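Local atomic coordinates of bluetongue virus COAT protein VP7 (Bluetongue virus, PDB entry 1BVP), a protein that assembles into trimers, 260 of which clothe the VP3 scaffold of the virus inner capsid, and can bind receptors on the host cell surface. Residues 9-14 against 62-67; 68-73 against 283-288; 268-273 against 308-313; 274-279 against 337-342. One frame throughout, in Å; residues are numbered along the deposited sequence.

All four contacts lie in the helical part of the subunit, away from the strands of its central sequence. Contacts 1, 2 and 3 are buried; contact 4 is partly so. Contacts 1 and 2 share helix 55-73 and touch, Val11 CG1 lying 3.7 Å from Met68 SD. Contact 3 adds helix 304-323, whose Leu312 packs against Leu9 of contact 1 and Ala72 of contact 2. Helix 276-286 lends its end region to contact 2 and its start to contact 4. The chemistry shifts with place: sulfur and methyl groups in contact 1, methyl and methylene carbons in contact 2, a valine against leucines in contact 3, and a capped helix start beside one leucine in contact 4.

Contact 1 of 4, residues 9-14 against 62-67; sequences LTVMRA and FFMCLD
Helices 2-15 and 55-73 come close where Met12 faces Cys65, their CA atoms 5.9 Å apart. This is helix-to-helix packing inside the helical domain of VP7, and it illustrates how sulfur-bearing side chains can fill a narrow interface without a polar bond between the two segments. About 151 Å² is buried between the segments, shared among four residues in two layers.

In the first layer Met12 meets Cys65. Met12 CG lies 4.2 Å from Cys65 SG, so the thiol rests alongside the methylene part of the chain rather than at its tip. The bend at chi3 (-86°) turns the methyl away from this thiol, while Met12 SD lies at a similar 4.2 Å from the backbone oxygen, Cys65 O.

In the second layer Val11 meets Met64. One branch of the valine does the work: Val11 CG1, opposite the backbone nitrogen (chi1 176°), touches Met64 CE at 4.1 Å. The methionine starts out extended and bends only at its last torsion (66°), which swings the terminal methyl over to the valine, the two side chains crossing at about a right angle.

Helix 27-44 flanks this layer, Val11 resting on Ala36 and Met64 on Tyr40. Farther round helix 55-73, Asp67 forms a salt bridge with Arg46 and accepts from Tyr40, while on helix 2-15 Arg13 O bonds to Asn107 of a neighbouring subunit. At the tip of its side chain, Met12 CE packs against the carbonyl oxygen of Leu312 on helix 304-323.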
loop_
_atom_site.group_PDB
_atom_site.type_symbol
_atom_site.label_atom_id
_atom_site.label_comp_id
_atom_site.label_asym_id
_atom_site.label_seq_id
_atom_site.Cartn_x
_atom_site.Cartn_y
_atom_site.Cartn_z
ATOM N N LEU A 9 -13.129 21.378 -0.034
ATOM C CA LEU A 9 -11.778 20.852 0.102
ATOM C C LEU A 9 -10.729 21.964 0.036
ATOM O O LEU A 9 -9.768 21.990 0.843
ATOM C CB LEU A 9 -11.554 19.889 -1.047
ATOM C CG LEU A 9 -10.609 18.708 -0.925
ATOM C CD1 LEU A 9 -11.012 17.884 0.288
ATOM C CD2 LEU A 9 -10.769 17.895 -2.192
ATOM N N THR A 10 -10.885 22.842 -0.961
ATOM C CA THR A 10 -9.998 23.990 -1.157
ATOM C C THR A 10 -9.974 24.889 0.071
ATOM O O THR A 10 -8.903 25.242 0.571
ATOM C CB THR A 10 -10.450 24.837 -2.308
ATOM O OG1 THR A 10 -10.321 24.095 -3.516
ATOM C CG2 THR A 10 -9.577 26.069 -2.404
ATOM N N VAL A 11 -11.156 25.233 0.575
ATOM C CA VAL A 11 -11.256 26.085 1.755
ATOM C C VAL A 11 -10.668 25.469 3.001
ATOM O O VAL A 11 -9.976 26.158 3.781
ATOM C CB VAL A 11 -12.694 26.458 2.041
ATOM C CG1 VAL A 11 -12.770 27.254 3.295
ATOM C CG2 VAL A 11 -13.284 27.201 0.842
ATOM N N MET A 12 -10.958 24.180 3.220
ATOM C CA MET A 12 -10.434 23.490 4.406
ATOM C C MET A 12 -8.928 23.372 4.360
ATOM O O MET A 12 -8.275 23.592 5.378
ATOM C CB MET A 12 -11.033 22.117 4.590
ATOM C CG MET A 12 -12.531 22.096 4.740
ATOM S SD MET A 12 -13.028 20.435 5.316
ATOM C CE MET A 12 -13.167 19.557 3.812
ATOM N N ARG A 13 -8.358 23.058 3.192
ATOM C CA ARG A 13 -6.896 22.945 3.130
ATOM C C ARG A 13 -6.228 24.314 3.369
ATOM O O ARG A 13 -5.138 24.385 3.932
ATOM C CB ARG A 13 -6.421 22.293 1.824
ATOM C CG ARG A 13 -7.000 20.927 1.543
ATOM C CD ARG A 13 -6.474 20.263 0.236
ATOM N NE ARG A 13 -5.189 19.599 0.438
ATOM C CZ ARG A 13 -4.054 19.875 -0.225
ATOM N NH1 ARG A 13 -4.017 20.816 -1.177
ATOM N NH2 ARG A 13 -2.920 19.237 0.100
ATOM N N ALA A 14 -6.907 25.394 2.980
ATOM C CA ALA A 14 -6.410 26.759 3.172
ATOM C C ALA A 14 -6.416 27.077 4.666
ATOM O O ALA A 14 -5.471 27.676 5.200
ATOM C CB ALA A 14 -7.304 27.738 2.435
ATOM N N PHE A 62 -13.360 26.793 12.630
ATOM C CA PHE A 62 -13.526 25.357 12.577
ATOM C C PHE A 62 -14.984 25.014 12.260
ATOM O O PHE A 62 -15.256 24.115 11.449
ATOM C CB PHE A 62 -13.117 24.680 13.874
ATOM C CG PHE A 62 -13.289 23.195 13.817
ATOM C CD1 PHE A 62 -12.415 22.418 13.058
ATOM C CD2 PHE A 62 -14.393 22.586 14.406
ATOM C CE1 PHE A 62 -12.644 21.057 12.873
ATOM C CE2 PHE A 62 -14.638 21.225 14.230
ATOM C CZ PHE A 62 -13.766 20.457 13.461
ATOM N N PHE A 63 -15.927 25.732 12.874
ATOM C CA PHE A 63 -17.329 25.469 12.598
ATOM C C PHE A 63 -17.664 25.744 11.156
ATOM O O PHE A 63 -18.520 25.076 10.584
ATOM C CB PHE A 63 -18.224 26.276 13.496
ATOM C CG PHE A 63 -18.124 25.897 14.940
ATOM C CD1 PHE A 63 -17.729 24.613 15.319
ATOM C CD2 PHE A 63 -18.431 26.826 15.935
ATOM C CE1 PHE A 63 -17.643 24.266 16.668
ATOM C CE2 PHE A 63 -18.345 26.482 17.281
ATOM C CZ PHE A 63 -17.952 25.207 17.654
ATOM N N MET A 64 -16.941 26.679 10.537
ATOM C CA MET A 64 -17.187 27.007 9.134
ATOM C C MET A 64 -16.752 25.813 8.295
ATOM O O MET A 64 -17.408 25.435 7.336
ATOM C CB MET A 64 -16.399 28.252 8.720
ATOM C CG MET A 64 -16.559 28.553 7.254
ATOM S SD MET A 64 -15.488 29.810 6.635
ATOM C CE MET A 64 -13.816 29.083 6.793
ATOM N N CYS A 65 -15.629 25.221 8.667
ATOM C CA CYS A 65 -15.116 24.059 7.969
ATOM C C CYS A 65 -16.045 22.858 8.160
ATOM O O CYS A 65 -16.363 22.142 7.189
ATOM C CB CYS A 65 -13.754 23.756 8.500
ATOM S SG CYS A 65 -12.557 24.919 7.889
ATOM N N LEU A 66 -16.512 22.665 9.395
ATOM C CA LEU A 66 -17.449 21.592 9.691
ATOM C C LEU A 66 -18.703 21.754 8.822
ATOM O O LEU A 66 -19.160 20.802 8.183
ATOM C CB LEU A 66 -17.809 21.614 11.166
ATOM C CG LEU A 66 -18.726 20.511 11.717
ATOM C CD1 LEU A 66 -18.310 19.135 11.255
ATOM C CD2 LEU A 66 -18.676 20.580 13.235
ATOM N N ASP A 67 -19.226 22.972 8.735
ATOM C CA ASP A 67 -20.413 23.220 7.912
ATOM C C ASP A 67 -20.179 22.858 6.469
ATOM O O ASP A 67 -21.044 22.284 5.809
ATOM C CB ASP A 67 -20.825 24.697 7.955
ATOM C CG ASP A 67 -21.793 25.009 9.077
ATOM O OD1 ASP A 67 -22.433 24.078 9.612
ATOM O OD2 ASP A 67 -21.922 26.198 9.422
#

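Contact 2 of 4, residues 68-73 against 283-288; sequences MMLSAA and TAILNR
Ile285 reaches across to Leu70 and Met69, and its atoms, taken in turn, show how one branched side chain serves several neighbours. The CA atoms of Leu70 and Ile285 are 8.2 Å apart, so the side chains alone bridge the distance. Ile285 CB stands back, 4.6 Å from Leu70 CD2. Of the two branches leaving it, Ile285 CG2 lies opposite the backbone nitrogen and makes the closer approach, 3.9 Å to Leu70 CD2. The same methyl, Ile285 CG2, sits 4.4 Å from Met69 CE, a looser touch. On the other branch Ile285 CG1 comes within 4.1 Å of Leu70 CD2, so that a single leucine methyl fits against both arms of the fork. At the tip, Ile285 CD1 carries on past Leu70 to Leu66 CD1, 4.0 Å away and one turn earlier on the same helix.

Everything that meets here is apolar, and all three residues are buried. The contact joins the last turns of helix 55-73 to the end region of helix 276-286. Loop residues Val77 and Tyr84 also touch Leu70; helix 304-323 lies beside both helices, with Leu312 against Met69 and Leu313 against Leu286, and helix 2-15 adds Met12 beside Met69.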
loop_
_atom_site.group_PDB
_atom_site.type_symbol
_atom_site.label_atom_id
_atom_site.label_comp_id
_atom_site.label_asym_id
_atom_site.label_seq_id
_atom_site.Cartn_x
_atom_site.Cartn_y
_atom_site.Cartn_z
ATOM N N MET A 68 -19.014 23.245 5.971
ATOM C CA MET A 68 -18.651 23.004 4.590
ATOM C C MET A 68 -18.449 21.539 4.293
ATOM O O MET A 68 -18.863 21.065 3.235
ATOM C CB MET A 68 -17.419 23.813 4.240
ATOM C CG MET A 68 -17.706 25.299 4.186
ATOM S SD MET A 68 -16.298 26.238 3.627
ATOM C CE MET A 68 -17.159 27.708 3.167
ATOM N N MET A 69 -17.826 20.818 5.226
ATOM C CA MET A 69 -17.612 19.379 5.086
ATOM C C MET A 69 -19.001 18.679 5.060
ATOM O O MET A 69 -19.323 17.980 4.107
ATOM C CB MET A 69 -16.761 18.890 6.257
ATOM C CG MET A 69 -16.393 17.394 6.271
ATOM S SD MET A 69 -17.614 16.372 7.140
ATOM C CE MET A 69 -17.887 15.065 5.990
ATOM N N LEU A 70 -19.876 18.978 6.021
ATOM C CA LEU A 70 -21.189 18.344 6.039
ATOM C C LEU A 70 -22.011 18.649 4.811
ATOM O O LEU A 70 -22.651 17.757 4.257
ATOM C CB LEU A 70 -21.970 18.691 7.311
ATOM C CG LEU A 70 -21.219 18.307 8.598
ATOM C CD1 LEU A 70 -21.886 18.860 9.819
ATOM C CD2 LEU A 70 -21.043 16.784 8.688
ATOM N N SER A 71 -21.971 19.886 4.337
ATOM C CA SER A 71 -22.758 20.229 3.143
ATOM C C SER A 71 -22.243 19.528 1.894
ATOM O O SER A 71 -23.024 19.032 1.088
ATOM C CB SER A 71 -22.830 21.749 2.925
ATOM O OG SER A 71 -23.527 22.348 4.015
ATOM N N ALA A 72 -20.926 19.440 1.745
ATOM C CA ALA A 72 -20.375 18.774 0.566
ATOM C C ALA A 72 -20.663 17.268 0.603
ATOM O O ALA A 72 -20.831 16.658 -0.448
ATOM C CB ALA A 72 -18.866 19.015 0.470
ATOM N N ALA A 73 -20.679 16.681 1.806
ATOM C CA ALA A 73 -20.928 15.255 1.990
ATOM C C ALA A 73 -22.406 14.903 1.957
ATOM O O ALA A 73 -22.757 13.735 1.817
ATOM C CB ALA A 73 -20.308 14.773 3.271
ATOM N N THR A 283 -17.458 10.076 15.321
ATOM C CA THR A 283 -18.500 9.077 15.515
ATOM C C THR A 283 -19.884 9.611 15.111
ATOM O O THR A 283 -20.613 8.969 14.342
ATOM C CB THR A 283 -18.575 8.686 16.959
ATOM O OG1 THR A 283 -17.306 8.184 17.363
ATOM C CG2 THR A 283 -19.646 7.673 17.153
ATOM N N ALA A 284 -20.238 10.801 15.600
ATOM C CA ALA A 284 -21.533 11.412 15.267
ATOM C C ALA A 284 -21.724 11.635 13.772
ATOM O O ALA A 284 -22.811 11.422 13.248
ATOM C CB ALA A 284 -21.710 12.720 16.007
ATOM N N ILE A 285 -20.688 12.092 13.082
ATOM C CA ILE A 285 -20.799 12.311 11.651
ATOM C C ILE A 285 -20.930 10.965 10.926
ATOM O O ILE A 285 -21.784 10.812 10.057
ATOM C CB ILE A 285 -19.569 13.102 11.111
ATOM C CG1 ILE A 285 -19.503 14.481 11.757
ATOM C CG2 ILE A 285 -19.615 13.222 9.603
ATOM C CD1 ILE A 285 -18.189 15.172 11.540
ATOM N N LEU A 286 -20.123 9.974 11.294
ATOM C CA LEU A 286 -20.200 8.680 10.613
ATOM C C LEU A 286 -21.527 7.930 10.855
ATOM O O LEU A 286 -21.945 7.122 10.008
ATOM C CB LEU A 286 -18.971 7.829 10.934
ATOM C CG LEU A 286 -17.687 8.313 10.237
ATOM C CD1 LEU A 286 -16.471 7.567 10.697
ATOM C CD2 LEU A 286 -17.807 8.240 8.712
ATOM N N ASN A 287 -22.230 8.243 11.952
ATOM C CA ASN A 287 -23.538 7.604 12.244
ATOM C C ASN A 287 -24.584 7.911 11.209
ATOM O O ASN A 287 -25.635 7.294 11.179
ATOM C CB ASN A 287 -24.119 8.037 13.596
ATOM C CG ASN A 287 -23.417 7.373 14.758
ATOM O OD1 ASN A 287 -22.813 6.303 14.589
ATOM N ND2 ASN A 287 -23.472 7.994 15.941
ATOM N N ARG A 288 -24.326 8.923 10.405
ATOM C CA ARG A 288 -25.263 9.356 9.391
ATOM C C ARG A 288 -24.888 8.756 8.055
ATOM O O ARG A 288 -25.398 9.181 7.022
ATOM C CB ARG A 288 -25.205 10.884 9.304
ATOM C CG ARG A 288 -26.278 11.667 10.039
ATOM C CD ARG A 288 -26.254 11.598 11.559
ATOM N NE ARG A 288 -27.356 10.787 12.074
ATOM C CZ ARG A 288 -28.607 10.775 11.597
ATOM N NH1 ARG A 288 -29.001 11.558 10.582
ATOM N NH2 ARG A 288 -29.439 9.842 12.042
#

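Contact 3 of 4, residues 268-273 against 308-313; sequences FNVYSF and LTLLLL
Val270 is turned with CG1 on the far side of CB from its nitrogen (chi1 169°), and this spreads its two methyls over different parts of helix 304-323. Leu310 holds a chi1 of -69° with an extended second torsion, carrying its CD2 methyl toward Tyr271. Val270 CG1 packs on Leu313 CD1 at 3.7 Å, the two side chains crossing at about a right angle. Val270 CG2 lies closer to the helix backbone, 3.5 Å from Leu310 O and 4.0 Å from Leu313 CB. The aromatic neighbour takes a smaller share, with Tyr271 CE2 4.5 Å from Leu310 CD2. Val270 CG1 also lies over one face of the Tyr271 ring, displaced toward its rim, while the phenol oxygen bonds to Pro292 O.

Within 268-273, Ser272 OG turns back to donate to Phe268 O at 2.9 Å, tilted 31° from the carbonyl plane. Helix 276-286 adjoins both segments: Arg282 binds Val270 O and Ser272 O, and Trp278 packs against Leu313. Phe273 makes backbone hydrogen bonds to a neighbouring subunit.

The chemistry implies a division of labour. Between these two segments the contact is made by apolar packing, with no hydrogen bond between them, whereas the polar groups named here, Ser272 OG, Tyr271 OH and the carbonyls of Val270 and Ser272, are satisfied elsewhere.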
loop_
_atom_site.group_PDB
_atom_site.type_symbol
_atom_site.label_atom_id
_atom_site.label_comp_id
_atom_site.label_asym_id
_atom_site.label_seq_id
_atom_site.Cartn_x
_atom_site.Cartn_y
_atom_site.Cartn_z
ATOM N N PHE A 268 -7.103 5.758 8.010
ATOM C CA PHE A 268 -6.396 5.753 9.294
ATOM C C PHE A 268 -6.506 7.096 10.024
ATOM O O PHE A 268 -6.676 7.146 11.239
ATOM C CB PHE A 268 -4.915 5.409 9.107
ATOM C CG PHE A 268 -4.123 5.504 10.377
ATOM C CD1 PHE A 268 -4.328 4.602 11.413
ATOM C CD2 PHE A 268 -3.198 6.530 10.570
ATOM C CE1 PHE A 268 -3.621 4.726 12.623
ATOM C CE2 PHE A 268 -2.491 6.664 11.772
ATOM C CZ PHE A 268 -2.708 5.755 12.801
ATOM N N ASN A 269 -6.319 8.173 9.273
ATOM C CA ASN A 269 -6.401 9.512 9.812
ATOM C C ASN A 269 -7.779 9.781 10.413
ATOM O O ASN A 269 -7.874 10.321 11.501
ATOM C CB ASN A 269 -6.101 10.530 8.712
ATOM C CG ASN A 269 -5.934 11.952 9.259
ATOM O OD1 ASN A 269 -6.420 12.921 8.667
ATOM N ND2 ASN A 269 -5.264 12.073 10.404
ATOM N N VAL A 270 -8.840 9.429 9.690
ATOM C CA VAL A 270 -10.230 9.613 10.148
ATOM C C VAL A 270 -10.538 8.849 11.439
ATOM O O VAL A 270 -11.202 9.366 12.327
ATOM C CB VAL A 270 -11.231 9.090 9.093
ATOM C CG1 VAL A 270 -12.625 9.025 9.674
ATOM C CG2 VAL A 270 -11.163 9.920 7.810
ATOM N N TYR A 271 -10.080 7.603 11.534
ATOM C CA TYR A 271 -10.373 6.798 12.716
ATOM C C TYR A 271 -9.444 6.967 13.892
ATOM O O TYR A 271 -9.640 6.339 14.919
ATOM C CB TYR A 271 -10.559 5.332 12.347
ATOM C CG TYR A 271 -11.812 5.069 11.530
ATOM C CD1 TYR A 271 -13.061 5.023 12.134
ATOM C CD2 TYR A 271 -11.754 4.902 10.143
ATOM C CE1 TYR A 271 -14.241 4.824 11.384
ATOM C CE2 TYR A 271 -12.932 4.701 9.381
ATOM C CZ TYR A 271 -14.160 4.665 10.019
ATOM O OH TYR A 271 -15.313 4.459 9.288
ATOM N N SER A 272 -8.435 7.815 13.763
ATOM C CA SER A 272 -7.553 8.072 14.893
ATOM C C SER A 272 -8.357 8.789 15.961
ATOM O O SER A 272 -9.354 9.503 15.696
ATOM C CB SER A 272 -6.368 8.916 14.501
ATOM O OG SER A 272 -5.538 8.136 13.695
ATOM N N PHE A 273 -7.881 8.614 17.176
ATOM C CA PHE A 273 -8.544 9.150 18.336
ATOM C C PHE A 273 -8.491 10.666 18.469
ATOM O O PHE A 273 -9.549 11.309 18.533
ATOM C CB PHE A 273 -7.950 8.466 19.573
ATOM C CG PHE A 273 -8.542 8.936 20.869
ATOM C CD1 PHE A 273 -9.921 8.780 21.122
ATOM C CD2 PHE A 273 -7.729 9.534 21.839
ATOM C CE1 PHE A 273 -10.490 9.215 22.331
ATOM C CE2 PHE A 273 -8.278 9.981 23.057
ATOM C CZ PHE A 273 -9.672 9.813 23.298
ATOM N N LEU A 308 -15.888 9.945 -0.711
ATOM C CA LEU A 308 -15.874 11.386 -0.538
ATOM C C LEU A 308 -15.881 11.761 0.929
ATOM O O LEU A 308 -15.068 12.590 1.391
ATOM C CB LEU A 308 -17.110 11.977 -1.168
ATOM C CG LEU A 308 -16.966 13.170 -2.098
ATOM C CD1 LEU A 308 -18.128 14.066 -1.789
ATOM C CD2 LEU A 308 -15.670 13.902 -1.888
ATOM N N THR A 309 -16.830 11.185 1.654
ATOM C CA THR A 309 -16.952 11.442 3.080
ATOM C C THR A 309 -15.645 11.145 3.828
ATOM O O THR A 309 -15.254 11.885 4.730
ATOM C CB THR A 309 -18.102 10.612 3.670
ATOM O OG1 THR A 309 -19.335 10.924 2.989
ATOM C CG2 THR A 309 -18.256 10.886 5.130
ATOM N N LEU A 310 -14.963 10.069 3.455
ATOM C CA LEU A 310 -13.707 9.726 4.099
ATOM C C LEU A 310 -12.683 10.790 3.784
ATOM O O LEU A 310 -12.023 11.279 4.707
ATOM C CB LEU A 310 -13.192 8.336 3.669
ATOM C CG LEU A 310 -14.069 7.201 4.216
ATOM C CD1 LEU A 310 -13.741 5.932 3.507
ATOM C CD2 LEU A 310 -13.913 7.066 5.715
ATOM N N LEU A 311 -12.541 11.153 2.507
ATOM C CA LEU A 311 -11.567 12.182 2.123
ATOM C C LEU A 311 -11.841 13.521 2.811
ATOM O O LEU A 311 -10.949 14.126 3.417
ATOM C CB LEU A 311 -11.568 12.384 0.621
ATOM C CG LEU A 311 -11.090 11.130 -0.081
ATOM C CD1 LEU A 311 -10.991 11.425 -1.554
ATOM C CD2 LEU A 311 -9.734 10.703 0.487
ATOM N N LEU A 312 -13.098 13.940 2.750
ATOM C CA LEU A 312 -13.528 15.175 3.369
ATOM C C LEU A 312 -13.286 15.148 4.902
ATOM O O LEU A 312 -12.739 16.105 5.489
ATOM C CB LEU A 312 -14.998 15.403 3.009
ATOM C CG LEU A 312 -15.440 16.433 1.938
ATOM C CD1 LEU A 312 -14.418 16.679 0.900
ATOM C CD2 LEU A 312 -16.741 16.004 1.311
ATOM N N LEU A 313 -13.622 14.036 5.550
ATOM C CA LEU A 313 -13.408 13.928 6.996
ATOM C C LEU A 313 -11.927 13.922 7.359
ATOM O O LEU A 313 -11.548 14.467 8.379
ATOM C CB LEU A 313 -14.049 12.671 7.523
ATOM C CG LEU A 313 -15.133 12.814 8.568
ATOM C CD1 LEU A 313 -15.370 11.416 9.089
ATOM C CD2 LEU A 313 -14.732 13.742 9.707
#

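Contact 4 of 4, residues 274-279 against 337-342; sequences RDHTWH and GPLTRA
Arg274 opens the segment that leads into helix 276-286, and its carbonyl is the first thing Leu339 meets: Arg274 O lies 3.9 Å from Leu339 CD2. The motif is an aspartate N-cap, here with a leucine from the C-terminal part of the chain packed against the residues that form it. The arginine side chain runs the other way, passing CD over one face of the Trp278 ring toward its rim, and its NE bonds to Thr321. Its backbone nitrogen bonds to Thr118 of a neighbouring subunit. That subunit also meets the other segment, where Arg341, at the start of helix 341-346, makes a salt bridge to Asp254 of the neighbouring subunit.

Asp275 follows as the cap. Asp275 CB lies 4.1 Å from Leu339 CD2, while a chi1 of 58° puts the carboxylate in the crowded position between nitrogen and carbonyl carbon, folded back over the first helical turn. There Asp275 OD1 accepts from Trp278 N at 2.9 Å, the hydrogen pointing almost straight at the oxygen (168°). The second oxygen, OD2, bonds to Tyr320 OH. Sitting at the start of the helix that follows, the carboxylate would probably favour its charged form.

His276, next in line, meets the leucine's other methyl: His276 CE1 lies 4.3 Å from Leu339 CD1, approaching obliquely. Its ring also meets Phe273 edge-to-face. Farther along, His279 completes the opening turn, with His279 N donating to Asp275 O over 2.9 Å.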
loop_
_atom_site.group_PDB
_atom_site.type_symbol
_atom_site.label_atom_id
_atom_site.label_comp_id
_atom_site.label_asym_id
_atom_site.label_seq_id
_atom_site.Cartn_x
_atom_site.Cartn_y
_atom_site.Cartn_z
ATOM N N ARG A 274 -7.257 11.205 18.525
ATOM C CA ARG A 274 -6.965 12.645 18.710
ATOM C C ARG A 274 -7.313 13.032 20.159
ATOM O O ARG A 274 -6.423 13.202 21.009
ATOM C CB ARG A 274 -7.709 13.501 17.668
ATOM C CG ARG A 274 -6.905 13.554 16.400
ATOM C CD ARG A 274 -7.643 14.131 15.249
ATOM N NE ARG A 274 -6.697 14.579 14.231
ATOM C CZ ARG A 274 -6.327 13.857 13.186
ATOM N NH1 ARG A 274 -6.855 12.649 13.023
ATOM N NH2 ARG A 274 -5.369 14.309 12.371
ATOM N N ASP A 275 -8.606 13.089 20.450
ATOM C CA ASP A 275 -9.075 13.370 21.792
ATOM C C ASP A 275 -10.556 13.023 21.800
ATOM O O ASP A 275 -11.148 12.682 20.739
ATOM C CB ASP A 275 -8.834 14.833 22.212
ATOM C CG ASP A 275 -9.507 15.865 21.278
ATOM O OD1 ASP A 275 -10.670 15.702 20.831
ATOM O OD2 ASP A 275 -8.851 16.880 21.002
ATOM N N HIS A 276 -11.179 13.206 22.955
ATOM C CA HIS A 276 -12.587 12.863 23.081
ATOM C C HIS A 276 -13.546 13.609 22.218
ATOM O O HIS A 276 -14.567 13.055 21.813
ATOM C CB HIS A 276 -13.038 12.950 24.526
ATOM C CG HIS A 276 -12.349 11.966 25.417
ATOM N ND1 HIS A 276 -11.187 12.269 26.101
ATOM C CD2 HIS A 276 -12.612 10.660 25.674
ATOM C CE1 HIS A 276 -10.762 11.190 26.737
ATOM N NE2 HIS A 276 -11.607 10.202 26.494
ATOM N N THR A 277 -13.226 14.860 21.923
ATOM C CA THR A 277 -14.102 15.669 21.093
ATOM C C THR A 277 -14.054 15.185 19.642
ATOM O O THR A 277 -15.100 14.932 19.012
ATOM C CB THR A 277 -13.735 17.157 21.246
ATOM O OG1 THR A 277 -13.890 17.530 22.626
ATOM C CG2 THR A 277 -14.637 18.031 20.386
ATOM N N TRP A 278 -12.852 14.966 19.124
ATOM C CA TRP A 278 -12.752 14.509 17.759
ATOM C C TRP A 278 -13.406 13.136 17.642
ATOM O O TRP A 278 -14.146 12.829 16.692
ATOM C CB TRP A 278 -11.303 14.419 17.353
ATOM C CG TRP A 278 -11.180 13.742 16.049
ATOM C CD1 TRP A 278 -10.725 12.473 15.812
ATOM C CD2 TRP A 278 -11.644 14.243 14.808
ATOM N NE1 TRP A 278 -10.900 12.150 14.494
ATOM C CE2 TRP A 278 -11.466 13.218 13.851
ATOM C CE3 TRP A 278 -12.209 15.463 14.410
ATOM C CZ2 TRP A 278 -11.831 13.372 12.515
ATOM C CZ3 TRP A 278 -12.576 15.625 13.081
ATOM C CH2 TRP A 278 -12.384 14.579 12.144
ATOM N N HIS A 279 -13.090 12.296 18.612
ATOM C CA HIS A 279 -13.635 10.973 18.650
ATOM C C HIS A 279 -15.179 11.037 18.654
ATOM O O HIS A 279 -15.861 10.384 17.833
ATOM C CB HIS A 279 -13.053 10.265 19.864
ATOM C CG HIS A 279 -13.395 8.813 19.914
ATOM N ND1 HIS A 279 -13.025 7.936 18.921
ATOM C CD2 HIS A 279 -14.177 8.111 20.770
ATOM C CE1 HIS A 279 -13.579 6.760 19.155
ATOM N NE2 HIS A 279 -14.282 6.842 20.271
ATOM N N GLY A 337 -6.105 14.409 30.781
ATOM C CA GLY A 337 -4.956 13.636 30.334
ATOM C C GLY A 337 -3.690 13.550 31.163
ATOM O O GLY A 337 -3.743 13.116 32.304
ATOM N N PRO A 338 -2.521 13.920 30.601
ATOM C CA PRO A 338 -2.373 14.417 29.223
ATOM C C PRO A 338 -2.699 13.490 28.007
ATOM O O PRO A 338 -2.274 13.812 26.882
ATOM C CB PRO A 338 -0.919 14.940 29.202
ATOM C CG PRO A 338 -0.221 14.056 30.213
ATOM C CD PRO A 338 -1.240 13.999 31.333
ATOM N N LEU A 339 -3.470 12.406 28.210
ATOM C CA LEU A 339 -3.872 11.480 27.131
ATOM C C LEU A 339 -2.814 10.444 26.792
ATOM O O LEU A 339 -1.679 10.749 26.402
ATOM C CB LEU A 339 -4.305 12.216 25.869
ATOM C CG LEU A 339 -5.774 12.505 25.536
ATOM C CD1 LEU A 339 -6.665 12.532 26.752
ATOM C CD2 LEU A 339 -5.843 13.825 24.771
ATOM N N THR A 340 -3.230 9.193 26.893
ATOM C CA THR A 340 -2.338 8.072 26.692
ATOM C C THR A 340 -2.978 7.044 25.791
ATOM O O THR A 340 -4.188 7.113 25.485
ATOM C CB THR A 340 -2.058 7.402 28.048
ATOM O OG1 THR A 340 -3.309 7.015 28.660
ATOM C CG2 THR A 340 -1.328 8.376 28.968
ATOM N N ARG A 341 -2.181 6.048 25.423
ATOM C CA ARG A 341 -2.697 5.003 24.563
ATOM C C ARG A 341 -3.822 4.248 25.270
ATOM O O ARG A 341 -4.847 3.927 24.662
ATOM C CB ARG A 341 -1.573 4.075 24.171
ATOM C CG ARG A 341 -2.001 2.968 23.274
ATOM C CD ARG A 341 -0.792 2.169 22.817
ATOM N NE ARG A 341 -1.159 0.898 22.194
ATOM C CZ ARG A 341 -0.362 0.240 21.359
ATOM N NH1 ARG A 341 0.841 0.753 21.054
ATOM N NH2 ARG A 341 -0.746 -0.935 20.851
ATOM N N ALA A 342 -3.670 4.056 26.580
ATOM C CA ALA A 342 -4.670 3.345 27.388
ATOM C C ALA A 342 -6.021 4.062 27.365
ATOM O O ALA A 342 -7.086 3.451 27.188
ATOM C CB ALA A 342 -4.161 3.199 28.813
#